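Local coordinates for protein CDP-glucose 4,6-dehydratase (Salmonella enterica subsp. enterica serovar Typhi, PDB 1WVG) that catalyses the NAD-dependent dehydration of CDP-D-glucose to CDP-4-dehydro-6-deoxy-D-glucose, an early step in making the CDP-3,6-dideoxy-D-mannose used for O-antigen, at residues A[26-31]-A[351-356]; A[4-9]-A[248-253]; A[214-219]-A[335-340]. All coordinates share one frame; numbering follows the deposited sequence.

How the interactions relate
Interaction 1 is the most deeply placed of the three, partly buried about 15 Å from the centre of the chain, whereas interactions 2 and 3 are surface contacts. Interactions 1 and 2 are neighbours: Leu29 packs on Trp7, and helix 236-251 serves both, supplying Tyr250 to interaction 2 and a bed for Trp28 in interaction 1. Both rest on aromatic rings, a Met-aromatic pairing in the first and an edge-to-face pair in the second. Interaction 3 lies apart, its centre about 25 Å from that of interaction 1 and 39 Å from that of interaction 2, and joins a glutamate stem to an isoleucine beside solvent. Helix 322-337 of interaction 3 leads into helix 342-355 of interaction 1.

Interaction 1: residues A[26-31]-A[351-356]; sequences SLWLTE and SDYMSA
A Met-aromatic contact between Trp28 and Met354 joins helix 20-31, the first long helix of the Rossmann fold, to helix 342-355 near the C-terminus. The axes of the two short helical segments come no closer than 12.6 Å and are inclined at 74°, so long side chains must bridge the gap. Trp28 does so with CG anti to the backbone N (chi1 -158°), which carries the indole out to the second helix. There its pyrrole edge receives the thioether: Met354 SD lies in the ring plane, 4.7 Å from the centroid of the five-membered ring of Trp28. Trp28 NE1 comes too close to the Met354 methyl in the model, so its weak hydrogen bond to Met354 SD is doubtful, and the contact rests on the sulfur at the indole edge and on Tyr353.

Farther round the indole, the six-membered ring meets Tyr353, the two planes almost perpendicular at 83°. Tyr353 is fixed from its other end, where OH bonds with Glu237 and Ser240, and its ring also makes an edge-to-face pair with Trp320. Leu236, Leu239, Ser240 and Ile243 of helix 236-251 pack against Trp28, so the indole is buried where three helices converge. Its benzo corner makes the apolar contact with the tyrosine, Trp28 CH2 lying 3.7 Å from Tyr353 CD2.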
loop_
_atom_site.group_PDB
_atom_site.type_symbol
_atom_site.label_atom_id
_atom_site.label_comp_id
_atom_site.label_asym_id
_atom_site.label_seq_id
_atom_site.Cartn_x
_atom_site.Cartn_y
_atom_site.Cartn_z
ATOM N N SER A 26 25.585 -21.935 18.899
ATOM C CA SER A 26 26.997 -22.304 19.034
ATOM C C SER A 26 27.211 -23.812 19.196
ATOM O O SER A 26 28.094 -24.460 18.611
ATOM C CB SER A 26 27.627 -21.520 20.167
ATOM O OG SER A 26 27.397 -20.143 19.957
ATOM N N LEU A 27 26.356 -24.383 20.015
ATOM C CA LEU A 27 26.403 -25.787 20.217
ATOM C C LEU A 27 26.225 -26.533 18.894
ATOM O O LEU A 27 27.031 -27.394 18.504
ATOM C CB LEU A 27 25.268 -26.137 21.142
ATOM C CG LEU A 27 25.344 -27.593 21.520
ATOM C CD1 LEU A 27 26.724 -27.860 22.100
ATOM C CD2 LEU A 27 24.304 -27.853 22.607
ATOM N N TRP A 28 25.154 -26.180 18.183
ATOM C CA TRP A 28 24.864 -26.808 16.900
ATOM C C TRP A 28 26.074 -26.772 15.993
ATOM O O TRP A 28 26.541 -27.777 15.432
ATOM C CB TRP A 28 23.727 -26.045 16.169
ATOM C CG TRP A 28 23.038 -26.913 15.131
ATOM C CD1 TRP A 28 23.583 -27.996 14.501
ATOM C CD2 TRP A 28 21.665 -26.812 14.663
ATOM N NE1 TRP A 28 22.652 -28.575 13.668
ATOM C CE2 TRP A 28 21.463 -27.856 13.742
ATOM C CE3 TRP A 28 20.590 -25.940 14.934
ATOM C CZ2 TRP A 28 20.209 -28.040 13.111
ATOM C CZ3 TRP A 28 19.350 -26.126 14.329
ATOM C CH2 TRP A 28 19.173 -27.172 13.419
ATOM N N LEU A 29 26.526 -25.528 15.824
ATOM C CA LEU A 29 27.657 -25.185 14.981
ATOM C C LEU A 29 28.954 -25.943 15.344
ATOM O O LEU A 29 29.631 -26.544 14.487
ATOM C CB LEU A 29 27.866 -23.650 14.931
ATOM C CG LEU A 29 26.977 -22.890 13.925
ATOM C CD1 LEU A 29 27.396 -21.417 13.759
ATOM C CD2 LEU A 29 26.946 -23.588 12.557
ATOM N N THR A 30 29.330 -25.920 16.632
ATOM C CA THR A 30 30.569 -26.615 16.973
ATOM C C THR A 30 30.407 -28.092 16.731
ATOM O O THR A 30 31.300 -28.811 16.279
ATOM C CB THR A 30 31.040 -26.356 18.391
ATOM O OG1 THR A 30 30.056 -26.889 19.212
ATOM C CG2 THR A 30 31.124 -24.868 18.654
ATOM N N GLU A 31 29.208 -28.550 17.024
ATOM C CA GLU A 31 28.916 -29.943 16.798
ATOM C C GLU A 31 29.096 -30.310 15.341
ATOM O O GLU A 31 29.341 -31.477 15.046
ATOM C CB GLU A 31 27.505 -30.308 17.256
ATOM C CG GLU A 31 27.185 -31.810 17.142
ATOM C CD GLU A 31 25.738 -32.103 17.450
ATOM O OE1 GLU A 31 25.349 -32.486 18.545
ATOM O OE2 GLU A 31 24.938 -31.903 16.411
ATOM N N SER A 351 20.231 -33.504 17.251
ATOM C CA SER A 351 20.252 -34.681 16.409
ATOM C C SER A 351 18.861 -35.119 15.947
ATOM O O SER A 351 18.610 -35.500 14.812
ATOM C CB SER A 351 20.911 -35.826 17.162
ATOM O OG SER A 351 19.966 -36.879 17.272
ATOM N N ASP A 352 17.933 -35.093 16.870
ATOM C CA ASP A 352 16.578 -35.482 16.565
ATOM C C ASP A 352 16.029 -34.547 15.514
ATOM O O ASP A 352 15.289 -34.935 14.632
ATOM C CB ASP A 352 15.696 -35.270 17.820
ATOM C CG ASP A 352 15.793 -36.338 18.877
ATOM O OD1 ASP A 352 16.387 -37.376 18.667
ATOM O OD2 ASP A 352 15.172 -36.044 20.019
ATOM N N TYR A 353 16.358 -33.270 15.670
ATOM C CA TYR A 353 15.860 -32.302 14.733
ATOM C C TYR A 353 16.467 -32.571 13.403
ATOM O O TYR A 353 15.787 -32.528 12.385
ATOM C CB TYR A 353 16.114 -30.831 15.131
ATOM C CG TYR A 353 15.445 -29.783 14.237
ATOM C CD1 TYR A 353 14.173 -29.281 14.510
ATOM C CD2 TYR A 353 16.117 -29.252 13.134
ATOM C CE1 TYR A 353 13.590 -28.296 13.714
ATOM C CE2 TYR A 353 15.536 -28.306 12.290
ATOM C CZ TYR A 353 14.263 -27.828 12.586
ATOM O OH TYR A 353 13.694 -26.861 11.792
ATOM N N MET A 354 17.755 -32.829 13.422
ATOM C CA MET A 354 18.410 -33.100 12.161
ATOM C C MET A 354 17.815 -34.328 11.495
ATOM O O MET A 354 17.910 -34.542 10.289
ATOM C CB MET A 354 19.915 -33.290 12.348
ATOM C CG MET A 354 20.549 -32.018 12.844
ATOM S SD MET A 354 21.576 -31.262 11.568
ATOM C CE MET A 354 23.103 -31.087 12.526
ATOM N N SER A 355 17.199 -35.167 12.306
ATOM C CA SER A 355 16.582 -36.359 11.765
ATOM C C SER A 355 15.162 -36.067 11.270
ATOM O O SER A 355 14.739 -36.650 10.277
ATOM C CB SER A 355 16.642 -37.522 12.744
ATOM O OG SER A 355 17.794 -37.378 13.550
ATOM N N ALA A 356 14.450 -35.150 11.968
ATOM C CA ALA A 356 13.076 -34.718 11.683
ATOM C C ALA A 356 12.929 -34.239 10.240
ATOM O O ALA A 356 12.068 -34.720 9.493
ATOM C CB ALA A 356 12.625 -33.644 12.680
#

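Interaction 2: residues A[4-9]-A[248-253]; sequences KNFWQG and RLYTEG
Phe6 and Tyr250 form a T-shaped aromatic pair in which the edge of the phenylalanine points at the face of the tyrosine. The ring centroids are 5.1 Å apart and the planes are inclined at 81°. The touching edge is the CE1-CZ side of Phe6: its CZ lies 3.5 Å from Tyr250 CD1, and Phe6 CE1 lies at the same 3.5 Å from Tyr250 CB. The phenylalanine is therefore set over the CB-CG root of the tyrosine side chain, well away from the phenol oxygen. Both residues swing CG anti to the backbone N (chi1 164° for Phe6 and -152° for Tyr250), and with both CB atoms directed at the opposite segment the two rings meet midway between backbones whose CA atoms stay 9.6 Å apart.

Around this pair lies further apolar packing. Phe6 CD2 sits over the centre of the Trp7 indole, 3.4 Å above its plane, so consecutive residues of the short helix 4-7 hold each other. In the Rossmann fold of this dehydratase, that N-terminal helix and the end of helix 236-251 lie side by side against the central parallel sheet, and Ile83 of strand 83-86 touches Phe6, Trp7 and Tyr250 alike.

Polar and charged contacts frame the rings. Lys10 makes cation-pi contacts with both Phe6 and Tyr250, and its NZ also hydrogen-bonds to the carbonyl oxygen of Phe6. Trp7 NE1 reaches back to helix 236-251 through a hydrogen bond to Gln247 OE1. At the end of that helix, a salt bridge of 3.0 Å links Arg248 NH1 to OE2 of Glu252, just past the last helical residue.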
loop_
_atom_site.group_PDB
_atom_site.type_symbol
_atom_site.label_atom_id
_atom_site.label_comp_id
_atom_site.label_asym_id
_atom_site.label_seq_id
_atom_site.Cartn_x
_atom_site.Cartn_y
_atom_site.Cartn_z
ATOM N N LYS A 4 26.449 -30.334 7.182
ATOM C CA LYS A 4 27.461 -30.644 8.202
ATOM C C LYS A 4 28.852 -30.495 7.634
ATOM O O LYS A 4 29.770 -30.049 8.312
ATOM C CB LYS A 4 27.323 -32.077 8.733
ATOM C CG LYS A 4 25.936 -32.459 9.257
ATOM C CD LYS A 4 25.922 -33.486 10.395
ATOM C CE LYS A 4 24.757 -33.317 11.390
ATOM N NZ LYS A 4 25.163 -32.959 12.767
ATOM N N ASN A 5 28.994 -30.864 6.349
ATOM C CA ASN A 5 30.278 -30.795 5.659
ATOM C C ASN A 5 30.656 -29.387 5.280
ATOM O O ASN A 5 31.840 -29.034 5.205
ATOM C CB ASN A 5 30.360 -31.718 4.423
ATOM C CG ASN A 5 30.073 -33.180 4.736
ATOM O OD1 ASN A 5 28.994 -33.714 4.401
ATOM N ND2 ASN A 5 31.053 -33.838 5.359
ATOM N N PHE A 6 29.637 -28.579 5.036
ATOM C CA PHE A 6 29.936 -27.222 4.710
ATOM C C PHE A 6 30.555 -26.575 5.928
ATOM O O PHE A 6 31.461 -25.768 5.826
ATOM C CB PHE A 6 28.624 -26.496 4.359
ATOM C CG PHE A 6 28.828 -25.010 4.383
ATOM C CD1 PHE A 6 29.258 -24.319 3.250
ATOM C CD2 PHE A 6 28.580 -24.269 5.536
ATOM C CE1 PHE A 6 29.462 -22.938 3.264
ATOM C CE2 PHE A 6 28.751 -22.887 5.569
ATOM C CZ PHE A 6 29.200 -22.219 4.430
ATOM N N TRP A 7 30.036 -26.955 7.099
ATOM C CA TRP A 7 30.438 -26.404 8.385
ATOM C C TRP A 7 31.831 -26.700 8.923
ATOM O O TRP A 7 32.517 -25.876 9.552
ATOM C CB TRP A 7 29.329 -26.620 9.422
ATOM C CG TRP A 7 28.144 -25.829 8.969
ATOM C CD1 TRP A 7 27.047 -26.300 8.342
ATOM C CD2 TRP A 7 28.016 -24.399 9.016
ATOM N NE1 TRP A 7 26.200 -25.253 8.033
ATOM C CE2 TRP A 7 26.782 -24.069 8.429
ATOM C CE3 TRP A 7 28.823 -23.374 9.505
ATOM C CZ2 TRP A 7 26.349 -22.743 8.337
ATOM C CZ3 TRP A 7 28.401 -22.045 9.403
ATOM C CH2 TRP A 7 27.165 -21.742 8.828
ATOM N N GLN A 8 32.250 -27.912 8.657
ATOM C CA GLN A 8 33.545 -28.365 9.096
ATOM C C GLN A 8 34.674 -27.366 8.881
ATOM O O GLN A 8 34.952 -26.937 7.769
ATOM C CB GLN A 8 33.836 -29.642 8.283
ATOM C CG GLN A 8 33.361 -30.910 9.016
ATOM C CD GLN A 8 34.183 -31.129 10.278
ATOM O OE1 GLN A 8 33.738 -31.790 11.230
ATOM N NE2 GLN A 8 35.393 -30.573 10.282
ATOM N N GLY A 9 35.390 -26.998 9.932
ATOM C CA GLY A 9 36.530 -26.085 9.784
ATOM C C GLY A 9 36.202 -24.601 9.578
ATOM O O GLY A 9 37.104 -23.750 9.702
ATOM N N ARG A 248 23.923 -20.709 1.754
ATOM C CA ARG A 248 23.581 -20.081 0.489
ATOM C C ARG A 248 24.315 -18.790 0.256
ATOM O O ARG A 248 24.796 -18.536 -0.835
ATOM C CB ARG A 248 22.094 -19.849 0.401
ATOM C CG ARG A 248 21.451 -21.213 0.539
ATOM C CD ARG A 248 21.616 -22.023 -0.741
ATOM N NE ARG A 248 20.297 -22.295 -1.289
ATOM C CZ ARG A 248 19.984 -22.395 -2.575
ATOM N NH1 ARG A 248 20.897 -22.288 -3.547
ATOM N NH2 ARG A 248 18.697 -22.615 -2.884
ATOM N N LEU A 249 24.428 -17.977 1.291
ATOM C CA LEU A 249 25.141 -16.704 1.147
ATOM C C LEU A 249 26.604 -16.958 0.856
ATOM O O LEU A 249 27.280 -16.162 0.209
ATOM C CB LEU A 249 25.087 -15.797 2.411
ATOM C CG LEU A 249 23.759 -15.063 2.629
ATOM C CD1 LEU A 249 23.668 -14.585 4.092
ATOM C CD2 LEU A 249 23.670 -13.874 1.665
ATOM N N TYR A 250 27.093 -18.068 1.395
ATOM C CA TYR A 250 28.494 -18.405 1.220
ATOM C C TYR A 250 28.886 -18.497 -0.240
ATOM O O TYR A 250 29.898 -17.944 -0.694
ATOM C CB TYR A 250 28.861 -19.713 1.924
ATOM C CG TYR A 250 30.310 -19.672 2.308
ATOM C CD1 TYR A 250 30.687 -19.210 3.568
ATOM C CD2 TYR A 250 31.309 -20.093 1.426
ATOM C CE1 TYR A 250 32.030 -19.164 3.951
ATOM C CE2 TYR A 250 32.659 -20.059 1.793
ATOM C CZ TYR A 250 33.019 -19.585 3.060
ATOM O OH TYR A 250 34.345 -19.526 3.445
ATOM N N THR A 251 28.046 -19.192 -0.975
ATOM C CA THR A 251 28.309 -19.329 -2.373
ATOM C C THR A 251 27.563 -18.389 -3.357
ATOM O O THR A 251 28.107 -18.088 -4.420
ATOM C CB THR A 251 28.304 -20.807 -2.672
ATOM O OG1 THR A 251 27.139 -21.354 -2.081
ATOM C CG2 THR A 251 29.569 -21.330 -1.986
ATOM N N GLU A 252 26.350 -17.891 -2.997
ATOM C CA GLU A 252 25.508 -16.970 -3.803
ATOM C C GLU A 252 25.050 -15.753 -3.019
ATOM O O GLU A 252 23.859 -15.476 -2.810
ATOM C CB GLU A 252 24.293 -17.658 -4.437
ATOM C CG GLU A 252 24.633 -19.076 -4.935
ATOM C CD GLU A 252 23.434 -19.830 -5.440
ATOM O OE1 GLU A 252 22.673 -19.397 -6.287
ATOM O OE2 GLU A 252 23.267 -20.977 -4.843
ATOM N N GLY A 253 26.061 -15.043 -2.579
ATOM C CA GLY A 253 25.871 -13.868 -1.784
ATOM C C GLY A 253 24.883 -12.933 -2.390
ATOM O O GLY A 253 23.858 -12.646 -1.794
#

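Interaction 3: residues A[214-219]-A[335-340]; sequences SFENNQ and AWIRGE
Two helix C-termini meet at the surface here, the end of helix 207-216 against the end of helix 322-337, the latter closed by a Schellman motif. Glu216 reaches from the first helix to Ile337 and Trp336 on the second, and it is the aliphatic stem of the acid that makes the nearest approach. Glu216 CG lies 3.3 Å from Ile337 CD1, a tight carbon-carbon contact. The two side chains run alongside each other in opposite directions, so the carboxylate continues past the terminal methyl and Glu216 OE2 comes 3.8 Å from Ile337 CG1. Extended beyond CG (chi2 -159°), the glutamate also carries its acid group to the indole of Trp336, where Glu216 OE2 stands 3.8 Å from Trp336 CZ3. No hydrogen bond crosses between the segments; the contact is van der Waals packing, with Ile337 exposed and Glu216 partly so.

The backbone turns away directly after these residues. Gly339 adopts a positive phi of 76°, and its N bonds back to Trp336 O at 2.8 Å; Glu340 N makes the second bond back, to Ala335 O, although the place of this oxygen is less sure. Across the turn, Arg338 NH2 meets Glu340 OE2 in a salt bridge of 3.1 Å. The carboxylate oxygen lies close to the guanidinium plane and offers its anti lone pair, along a fairly straight bond of 164°, while Ala335 CA covers one face of the guanidinium.

Neighbouring elements complete the setting. Trp283 of helix 272-283 touches Ile337 and meets the Phe215 ring, Trp202 makes an edge-to-face pair with Trp336, and Met342 of helix 342-355 packs on both Ala335 and Trp336. Within the first segment, Ser214 and Phe215 pack on Val221 of strand 221-223.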
loop_
_atom_site.group_PDB
_atom_site.type_symbol
_atom_site.label_atom_id
_atom_site.label_comp_id
_atom_site.label_asym_id
_atom_site.label_seq_id
_atom_site.Cartn_x
_atom_site.Cartn_y
_atom_site.Cartn_z
ATOM N N SER A 214 7.156 -21.408 37.545
ATOM C CA SER A 214 6.001 -21.583 38.428
ATOM C C SER A 214 5.711 -23.044 38.630
ATOM O O SER A 214 5.556 -23.541 39.741
ATOM C CB SER A 214 4.777 -20.972 37.801
ATOM O OG SER A 214 5.040 -19.599 37.552
ATOM N N PHE A 215 5.649 -23.751 37.531
ATOM C CA PHE A 215 5.382 -25.153 37.674
ATOM C C PHE A 215 6.350 -25.845 38.607
ATOM O O PHE A 215 5.978 -26.614 39.503
ATOM C CB PHE A 215 5.376 -25.850 36.315
ATOM C CG PHE A 215 4.104 -25.494 35.577
ATOM C CD1 PHE A 215 3.263 -24.479 36.041
ATOM C CD2 PHE A 215 3.745 -26.158 34.403
ATOM C CE1 PHE A 215 2.089 -24.113 35.371
ATOM C CE2 PHE A 215 2.574 -25.808 33.722
ATOM C CZ PHE A 215 1.742 -24.790 34.200
ATOM N N GLU A 216 7.606 -25.578 38.322
ATOM C CA GLU A 216 8.730 -26.126 39.037
ATOM C C GLU A 216 8.539 -26.019 40.536
ATOM O O GLU A 216 8.701 -26.997 41.256
ATOM C CB GLU A 216 9.939 -25.256 38.692
ATOM C CG GLU A 216 11.053 -25.954 37.911
ATOM C CD GLU A 216 12.321 -25.179 38.109
ATOM O OE1 GLU A 216 12.458 -24.007 37.735
ATOM O OE2 GLU A 216 13.237 -25.861 38.784
ATOM N N ASN A 217 8.227 -24.781 40.942
ATOM C CA ASN A 217 8.009 -24.369 42.317
ATOM C C ASN A 217 6.572 -24.447 42.715
ATOM O O ASN A 217 6.091 -23.557 43.387
ATOM C CB ASN A 217 8.468 -22.922 42.588
ATOM C CG ASN A 217 9.969 -22.767 42.404
ATOM O OD1 ASN A 217 10.727 -23.747 42.442
ATOM N ND2 ASN A 217 10.414 -21.535 42.200
ATOM N N ASN A 218 5.920 -25.514 42.304
ATOM C CA ASN A 218 4.519 -25.762 42.597
ATOM C C ASN A 218 3.680 -24.528 42.850
ATOM O O ASN A 218 2.901 -24.488 43.801
ATOM C CB ASN A 218 4.282 -26.863 43.646
ATOM C CG ASN A 218 5.049 -28.125 43.304
ATOM O OD1 ASN A 218 4.558 -28.986 42.522
ATOM N ND2 ASN A 218 6.277 -28.213 43.850
ATOM N N GLN A 219 3.841 -23.534 41.982
ATOM C CA GLN A 219 3.097 -22.292 42.063
ATOM C C GLN A 219 2.310 -22.139 40.775
ATOM O O GLN A 219 2.615 -22.841 39.795
ATOM C CB GLN A 219 4.045 -21.095 42.251
ATOM C CG GLN A 219 4.589 -21.012 43.673
ATOM C CD GLN A 219 5.202 -19.662 43.995
ATOM O OE1 GLN A 219 6.082 -19.200 43.238
ATOM N NE2 GLN A 219 4.761 -19.070 45.102
ATOM N N ALA A 335 14.276 -33.262 32.769
ATOM C CA ALA A 335 15.556 -33.957 32.788
ATOM C C ALA A 335 16.605 -33.156 33.546
ATOM O O ALA A 335 17.387 -33.662 34.345
ATOM C CB ALA A 335 16.022 -34.236 31.374
ATOM N N TRP A 336 16.580 -31.868 33.266
ATOM C CA TRP A 336 17.478 -30.938 33.857
ATOM C C TRP A 336 17.296 -30.991 35.342
ATOM O O TRP A 336 18.232 -31.076 36.134
ATOM C CB TRP A 336 17.069 -29.527 33.399
ATOM C CG TRP A 336 17.860 -28.494 34.125
ATOM C CD1 TRP A 336 19.219 -28.434 34.140
ATOM C CD2 TRP A 336 17.388 -27.427 34.965
ATOM N NE1 TRP A 336 19.626 -27.380 34.906
ATOM C CE2 TRP A 336 18.532 -26.740 35.429
ATOM C CE3 TRP A 336 16.125 -26.968 35.341
ATOM C CZ2 TRP A 336 18.448 -25.644 36.294
ATOM C CZ3 TRP A 336 16.038 -25.876 36.175
ATOM C CH2 TRP A 336 17.183 -25.218 36.639
ATOM N N ILE A 337 16.023 -30.923 35.672
ATOM C CA ILE A 337 15.549 -30.935 37.033
ATOM C C ILE A 337 16.051 -32.122 37.860
ATOM O O ILE A 337 16.514 -31.947 39.001
ATOM C CB ILE A 337 14.045 -30.770 37.058
ATOM C CG1 ILE A 337 13.696 -29.327 37.414
ATOM C CG2 ILE A 337 13.403 -31.781 38.008
ATOM C CD1 ILE A 337 12.237 -28.980 37.104
ATOM N N ARG A 338 15.968 -33.309 37.257
ATOM C CA ARG A 338 16.402 -34.555 37.849
ATOM C C ARG A 338 17.898 -34.655 37.811
ATOM O O ARG A 338 18.453 -35.691 38.161
ATOM C CB ARG A 338 15.921 -35.779 37.098
ATOM C CG ARG A 338 14.688 -35.567 36.256
ATOM C CD ARG A 338 14.179 -36.893 35.717
ATOM N NE ARG A 338 14.837 -37.292 34.480
ATOM C CZ ARG A 338 14.202 -37.251 33.301
ATOM N NH1 ARG A 338 12.935 -36.826 33.189
ATOM N NH2 ARG A 338 14.842 -37.621 32.188
ATOM N N GLY A 339 18.550 -33.611 37.328
ATOM C CA GLY A 339 20.002 -33.634 37.267
ATOM C C GLY A 339 20.637 -34.471 36.156
ATOM O O GLY A 339 21.779 -34.932 36.259
ATOM N N GLU A 340 19.894 -34.642 35.076
ATOM C CA GLU A 340 20.352 -35.340 33.898
ATOM C C GLU A 340 21.491 -34.555 33.254
ATOM O O GLU A 340 21.701 -33.362 33.580
ATOM C CB GLU A 340 19.196 -35.228 32.895
ATOM C CG GLU A 340 18.154 -36.309 33.117
ATOM C CD GLU A 340 18.734 -37.553 32.538
ATOM O OE1 GLU A 340 19.914 -37.837 32.639
ATOM O OE2 GLU A 340 17.863 -38.242 31.856
#